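Local coordinates for putative O-GlcNAcase nagJ (Clostridium perfringens, PDB 6PV5), which probably acts as a family 84 glycoside hydrolase, a hexosaminidase that removes terminal N-acetylglucosamine from glycans, at residues S41-P46 with E465-K470; R320-F325 with D365-V370. All blocks are in the same frame, centred on the assembly; numbering follows the deposited sequence.

Overall arrangement
This chain is part of a longer protein and holds the N-terminal domain, the catalytic barrel and the helical region after it. From the N terminus, the chain first passes through residues 41-46, a loop just ahead of strand 48-51 of the N-terminal mixed sheet. Strands 188-192 to 431-436 then build the eight-stranded parallel barrel. Within it, contact 2 closes a loop of about 40 residues, joining helix 311-326 to the turn that enters strand 369-372. Contact 1 brings helix 464-476, which follows the last barrel strand, back to residues 41-46. Its loop spans 418 residues and encloses contact 2. The contacts do not touch: their centres are about 36 Å apart.

Contact 1: residues S41-P46 with E465-K470; sequences SIYPTP and EKSWDK. With EDO (1,2-ethanediol), chain C.
Tyr43 and Ser41 meet helix 464-476 through Ser467 and Lys470. This is a loop-to-helix contact between the N-terminal domain and a helix that follows the (beta/alpha)8 barrel.

A hydrogen bond crosses it. Tyr43 OH donates to Ser467 OG at 3.0 Å, and Ser467 OG lies at the ring edge, near the ring plane. Ser467 OG is also hydrogen-bonded to Asp454 of helix 446-457, so this buried hydroxyl is held by two partners. The Tyr43 side chain leaves the loop with CG opposite its own backbone N (chi1 -165°), which carries the ring across to the helix.

Lys470 adds nonpolar contact. Its CB packs obliquely against the ring, with Lys470 CB 3.6 Å from Tyr43 CE1. The lysine chain then bends at chi2 (-76°) and runs on toward Ser41.

On the helix, a 1,2-ethanediol molecule, probably from the crystallisation liquor, donates from O1 to Asp469 O at 2.7 Å. The diol is also hydrogen-bonded to Glu481. Ser41 is poorly ordered, so its end of the contact is less certain. There the last methylene of Lys470, CE, comes 3.5 Å from Ser41 OG.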
loop_
_atom_site.group_PDB
_atom_site.type_symbol
_atom_site.label_atom_id
_atom_site.label_comp_id
_atom_site.label_asym_id
_atom_site.label_seq_id
_atom_site.Cartn_x
_atom_site.Cartn_y
_atom_site.Cartn_z
ATOM N N SER A 41 9.932 -14.157 -10.846
ATOM C CA SER A 41 9.567 -12.955 -10.111
ATOM C C SER A 41 8.327 -13.205 -9.255
ATOM O O SER A 41 7.235 -13.410 -9.783
ATOM C CB SER A 41 9.346 -11.795 -11.042
ATOM O OG SER A 41 8.842 -10.672 -10.332
ATOM N N ILE A 42 8.518 -13.176 -7.931
ATOM C CA ILE A 42 7.420 -13.290 -6.987
ATOM C C ILE A 42 7.336 -11.987 -6.205
ATOM O O ILE A 42 8.327 -11.501 -5.678
ATOM C CB ILE A 42 7.589 -14.500 -6.045
ATOM C CG1 ILE A 42 7.967 -15.777 -6.803
ATOM C CG2 ILE A 42 6.338 -14.680 -5.185
ATOM C CD1 ILE A 42 6.914 -16.250 -7.779
ATOM N N TYR A 43 6.130 -11.437 -6.139
ATOM C CA TYR A 43 5.906 -10.170 -5.479
ATOM C C TYR A 43 4.733 -10.375 -4.536
ATOM O O TYR A 43 3.717 -10.912 -4.966
ATOM C CB TYR A 43 5.548 -9.122 -6.534
ATOM C CG TYR A 43 5.619 -7.682 -6.098
ATOM C CD1 TYR A 43 6.835 -7.018 -6.042
ATOM C CD2 TYR A 43 4.476 -6.974 -5.769
ATOM C CE1 TYR A 43 6.912 -5.690 -5.667
ATOM C CE2 TYR A 43 4.532 -5.629 -5.426
ATOM C CZ TYR A 43 5.758 -4.990 -5.365
ATOM O OH TYR A 43 5.853 -3.680 -5.003
ATOM N N PRO A 44 4.819 -9.985 -3.240
ATOM C CA PRO A 44 6.037 -9.420 -2.644
ATOM C C PRO A 44 7.214 -10.392 -2.634
ATOM O O PRO A 44 6.998 -11.594 -2.750
ATOM C CB PRO A 44 5.627 -9.176 -1.182
ATOM C CG PRO A 44 4.127 -9.009 -1.236
ATOM C CD PRO A 44 3.685 -9.995 -2.297
ATOM N N THR A 45 8.440 -9.853 -2.507
ATOM C CA THR A 45 9.666 -10.639 -2.527
ATOM C C THR A 45 9.680 -11.654 -1.380
ATOM O O THR A 45 9.650 -11.272 -0.211
ATOM C CB THR A 45 10.911 -9.755 -2.425
ATOM O OG1 THR A 45 10.861 -8.807 -3.493
ATOM C CG2 THR A 45 12.200 -10.549 -2.512
ATOM N N PRO A 46 9.732 -12.977 -1.670
ATOM C CA PRO A 46 9.791 -13.995 -0.613
ATOM C C PRO A 46 11.012 -13.868 0.301
ATOM O O PRO A 46 12.079 -13.439 -0.139
ATOM C CB PRO A 46 9.769 -15.330 -1.377
ATOM C CG PRO A 46 10.155 -14.979 -2.798
ATOM C CD PRO A 46 9.678 -13.561 -3.018
ATOM N N GLU A 465 13.213 1.441 -5.114
ATOM C CA GLU A 465 13.242 1.698 -6.546
ATOM C C GLU A 465 12.957 0.420 -7.321
ATOM O O GLU A 465 12.234 0.447 -8.316
ATOM C CB GLU A 465 14.593 2.268 -6.981
ATOM C CG GLU A 465 14.489 3.067 -8.272
ATOM C CD GLU A 465 14.153 4.543 -8.087
ATOM O OE1 GLU A 465 13.880 4.959 -6.932
ATOM O OE2 GLU A 465 14.188 5.287 -9.100
ATOM N N LYS A 466 13.542 -0.697 -6.866
ATOM C CA LYS A 466 13.332 -1.974 -7.524
ATOM C C LYS A 466 11.884 -2.421 -7.296
ATOM O O LYS A 466 11.248 -2.997 -8.173
ATOM C CB LYS A 466 14.416 -2.975 -7.098
ATOM N N SER A 467 11.362 -2.162 -6.101
ATOM C CA SER A 467 9.983 -2.489 -5.781
ATOM C C SER A 467 9.031 -1.678 -6.669
ATOM O O SER A 467 8.078 -2.223 -7.202
ATOM C CB SER A 467 9.718 -2.214 -4.328
ATOM O OG SER A 467 8.427 -2.663 -3.966
ATOM N N TRP A 468 9.309 -0.374 -6.820
ATOM C CA TRP A 468 8.529 0.530 -7.654
ATOM C C TRP A 468 8.464 0.021 -9.092
ATOM O O TRP A 468 7.401 -0.003 -9.697
ATOM C CB TRP A 468 9.185 1.908 -7.595
ATOM C CG TRP A 468 8.388 3.043 -8.151
ATOM C CD1 TRP A 468 7.045 3.275 -8.035
ATOM C CD2 TRP A 468 8.952 4.177 -8.828
ATOM N NE1 TRP A 468 6.737 4.470 -8.629
ATOM C CE2 TRP A 468 7.883 5.050 -9.113
ATOM C CE3 TRP A 468 10.261 4.552 -9.176
ATOM C CZ2 TRP A 468 8.091 6.269 -9.764
ATOM C CZ3 TRP A 468 10.465 5.743 -9.847
ATOM C CH2 TRP A 468 9.386 6.595 -10.118
ATOM N N ASP A 469 9.610 -0.408 -9.629
ATOM C CA ASP A 469 9.638 -0.976 -10.971
ATOM C C ASP A 469 8.632 -2.116 -11.120
ATOM O O ASP A 469 7.934 -2.171 -12.134
ATOM C CB ASP A 469 11.043 -1.378 -11.435
ATOM C CG ASP A 469 11.989 -0.203 -11.611
ATOM O OD1 ASP A 469 11.498 0.932 -11.817
ATOM O OD2 ASP A 469 13.218 -0.429 -11.538
ATOM N N LYS A 470 8.578 -3.027 -10.134
ATOM C CA LYS A 470 7.704 -4.188 -10.237
ATOM C C LYS A 470 6.245 -3.767 -10.121
ATOM O O LYS A 470 5.388 -4.342 -10.785
ATOM C CB LYS A 470 7.942 -5.225 -9.131
ATOM C CG LYS A 470 9.272 -5.965 -9.217
ATOM C CD LYS A 470 9.306 -7.039 -10.292
ATOM C CE LYS A 470 10.652 -7.729 -10.387
ATOM N NZ LYS A 470 11.284 -7.854 -9.050
HETATM C C1 EDO C . 9.033 0.013 -14.620
HETATM O O1 EDO C . 8.706 -1.372 -14.621
HETATM C C2 EDO C . 10.339 0.349 -15.249
HETATM O O2 EDO C . 10.712 -0.516 -16.314
#

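Contact 2: residues R320-F325 with D365-V370; sequences RFNKEF and DKDIEV
Asn322, on helix 311-326, reaches the loop 365-368 with its side-chain amide, and both ends of the amide are used. The ND2 group donates two hydrogen bonds, one to each of two aspartates. Asn322 ND2 lies 3.2 Å from Asp365 OD2. The N-H...O angle there is 156°. This bond lies close to the amide plane and uses the anti lone pair of the carboxylate. Asn322 ND2 lies 3.1 Å from Asp367 OD1. That bond is more bent, at 141°. It meets the syn side of the carboxylate, and the oxygen is tilted out of the amide plane. The Asp367 carboxylate stands nearly perpendicular to the amide, and that of Asp365 is less steeply turned.

The other end, Asn322 OD1, accepts a hydrogen bond from a water at 2.8 Å. The same water donates to Asp367 O at 3.0 Å, so it bridges the helix and the loop.

Ile368 adds a nonpolar contact. It runs alongside Asn322 in the opposite direction. Ile368 CG1 lies 3.8 Å from Asn322 ND2, and Ile368 CD1 packs near Asn322 CB.

The aspartates are set by a type I turn from Asp365 to Ile368, closed by Ile368 N to Asp365 O at 3.0 Å. Asp367 CG sits between its backbone N and carbonyl carbon (chi1 66°), which brings OD1 in toward the amide. Arg397 also bonds to the carbonyls of Asp365 and Ile368, and Asn319 to the backbone N of Asp365.

Helix 311-326 follows the fourth strand, 298-302, and the turn leads into the sixth, 369-372. The contact thus joins the outer helical layer to the entry of a strand in the (beta/alpha)8 barrel of the catalytic domain.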
loop_
_atom_site.group_PDB
_atom_site.type_symbol
_atom_site.label_atom_id
_atom_site.label_comp_id
_atom_site.label_asym_id
_atom_site.label_seq_id
_atom_site.Cartn_x
_atom_site.Cartn_y
_atom_site.Cartn_z
ATOM N N ARG A 320 -12.874 -1.956 28.595
ATOM C CA ARG A 320 -14.175 -2.563 28.816
ATOM C C ARG A 320 -14.660 -3.262 27.549
ATOM O O ARG A 320 -15.106 -4.409 27.621
ATOM C CB ARG A 320 -15.174 -1.518 29.306
ATOM C CG ARG A 320 -16.311 -2.112 30.132
ATOM C CD ARG A 320 -17.332 -1.047 30.476
ATOM N NE ARG A 320 -18.630 -1.645 30.758
ATOM C CZ ARG A 320 -19.707 -0.949 31.089
ATOM N NH1 ARG A 320 -19.638 0.364 31.197
ATOM N NH2 ARG A 320 -20.857 -1.561 31.314
ATOM N N PHE A 321 -14.533 -2.588 26.391
ATOM C CA PHE A 321 -14.992 -3.155 25.136
ATOM C C PHE A 321 -14.199 -4.418 24.837
ATOM O O PHE A 321 -14.754 -5.414 24.367
ATOM C CB PHE A 321 -14.911 -2.142 23.985
ATOM C CG PHE A 321 -15.465 -2.649 22.673
ATOM C CD1 PHE A 321 -16.790 -2.438 22.333
ATOM C CD2 PHE A 321 -14.663 -3.356 21.789
ATOM C CE1 PHE A 321 -17.296 -2.903 21.123
ATOM C CE2 PHE A 321 -15.170 -3.828 20.585
ATOM C CZ PHE A 321 -16.489 -3.601 20.253
ATOM N N ASN A 322 -12.888 -4.346 25.091
ATOM C CA ASN A 322 -11.977 -5.453 24.860
ATOM C C ASN A 322 -12.368 -6.633 25.762
ATOM O O ASN A 322 -12.309 -7.793 25.346
ATOM C CB ASN A 322 -10.550 -4.990 25.159
ATOM C CG ASN A 322 -9.484 -5.978 24.764
ATOM O OD1 ASN A 322 -9.463 -6.475 23.638
ATOM N ND2 ASN A 322 -8.544 -6.212 25.659
ATOM N N LYS A 323 -12.763 -6.308 27.005
ATOM C CA LYS A 323 -13.065 -7.297 28.027
ATOM C C LYS A 323 -14.449 -7.904 27.776
ATOM O O LYS A 323 -14.590 -9.120 27.749
ATOM C CB LYS A 323 -12.952 -6.666 29.423
ATOM C CG LYS A 323 -13.080 -7.646 30.585
ATOM C CD LYS A 323 -13.058 -6.975 31.951
ATOM C CE LYS A 323 -13.263 -7.934 33.109
ATOM N NZ LYS A 323 -14.660 -8.431 33.184
ATOM N N GLU A 324 -15.454 -7.045 27.573
ATOM C CA GLU A 324 -16.857 -7.435 27.601
ATOM C C GLU A 324 -17.394 -7.788 26.208
ATOM O O GLU A 324 -18.516 -8.288 26.105
ATOM C CB GLU A 324 -17.695 -6.373 28.315
ATOM C CG GLU A 324 -17.192 -6.063 29.716
ATOM C CD GLU A 324 -18.020 -5.114 30.570
ATOM O OE1 GLU A 324 -18.931 -4.450 30.038
ATOM O OE2 GLU A 324 -17.731 -5.021 31.778
ATOM N N PHE A 325 -16.594 -7.562 25.145
ATOM C CA PHE A 325 -16.974 -7.907 23.778
ATOM C C PHE A 325 -15.881 -8.745 23.117
ATOM O O PHE A 325 -16.098 -9.915 22.817
ATOM C CB PHE A 325 -17.412 -6.684 22.953
ATOM C CG PHE A 325 -17.848 -7.038 21.548
ATOM C CD1 PHE A 325 -19.178 -7.325 21.267
ATOM C CD2 PHE A 325 -16.917 -7.181 20.526
ATOM C CE1 PHE A 325 -19.567 -7.708 19.991
ATOM C CE2 PHE A 325 -17.304 -7.573 19.252
ATOM C CZ PHE A 325 -18.633 -7.822 18.982
ATOM N N ASP A 365 -4.973 -1.616 28.051
ATOM C CA ASP A 365 -4.533 -3.005 28.004
ATOM C C ASP A 365 -3.539 -3.261 26.871
ATOM O O ASP A 365 -3.788 -2.915 25.712
ATOM C CB ASP A 365 -5.690 -3.960 27.689
ATOM C CG ASP A 365 -6.791 -4.110 28.728
ATOM O OD1 ASP A 365 -6.625 -3.607 29.868
ATOM O OD2 ASP A 365 -7.819 -4.761 28.383
ATOM N N LYS A 366 -2.502 -4.035 27.186
ATOM C CA LYS A 366 -1.352 -4.256 26.323
ATOM C C LYS A 366 -1.682 -5.045 25.055
ATOM O O LYS A 366 -0.918 -4.997 24.083
ATOM C CB LYS A 366 -0.177 -4.876 27.085
ATOM C CG LYS A 366 0.501 -3.947 28.090
ATOM C CD LYS A 366 1.948 -4.316 28.381
ATOM C CE LYS A 366 2.423 -3.999 29.789
ATOM N NZ LYS A 366 1.969 -2.665 30.260
ATOM N N ASP A 367 -2.803 -5.773 25.045
ATOM C CA ASP A 367 -3.119 -6.579 23.875
ATOM C C ASP A 367 -3.997 -5.792 22.892
ATOM O O ASP A 367 -4.420 -6.336 21.871
ATOM C CB ASP A 367 -3.659 -7.956 24.280
ATOM C CG ASP A 367 -5.003 -7.922 24.987
ATOM O OD1 ASP A 367 -5.497 -6.798 25.294
ATOM O OD2 ASP A 367 -5.553 -9.020 25.233
ATOM N N ILE A 368 -4.280 -4.516 23.211
ATOM C CA ILE A 368 -4.962 -3.626 22.282
ATOM C C ILE A 368 -3.912 -2.976 21.385
ATOM O O ILE A 368 -2.922 -2.462 21.885
ATOM C CB ILE A 368 -5.808 -2.578 23.024
ATOM C CG1 ILE A 368 -6.939 -3.231 23.832
ATOM C CG2 ILE A 368 -6.322 -1.522 22.047
ATOM C CD1 ILE A 368 -7.634 -2.292 24.815
ATOM N N GLU A 369 -4.153 -3.001 20.065
ATOM C CA GLU A 369 -3.235 -2.476 19.064
ATOM C C GLU A 369 -3.435 -0.968 18.968
ATOM O O GLU A 369 -4.562 -0.499 19.089
ATOM C CB GLU A 369 -3.466 -3.185 17.727
ATOM C CG GLU A 369 -3.489 -4.706 17.856
ATOM C CD GLU A 369 -2.118 -5.347 18.036
ATOM O OE1 GLU A 369 -1.132 -4.604 18.282
ATOM O OE2 GLU A 369 -2.025 -6.585 17.912
ATOM N N VAL A 370 -2.320 -0.232 18.808
ATOM C CA VAL A 370 -2.315 1.225 18.766
ATOM C C VAL A 370 -1.571 1.699 17.516
ATOM O O VAL A 370 -0.415 1.331 17.296
ATOM C CB VAL A 370 -1.714 1.863 20.034
ATOM C CG1 VAL A 370 -1.782 3.384 19.993
ATOM C CG2 VAL A 370 -2.436 1.387 21.288
HETATM O O HOH W 1 -7.431 -6.770 21.802
#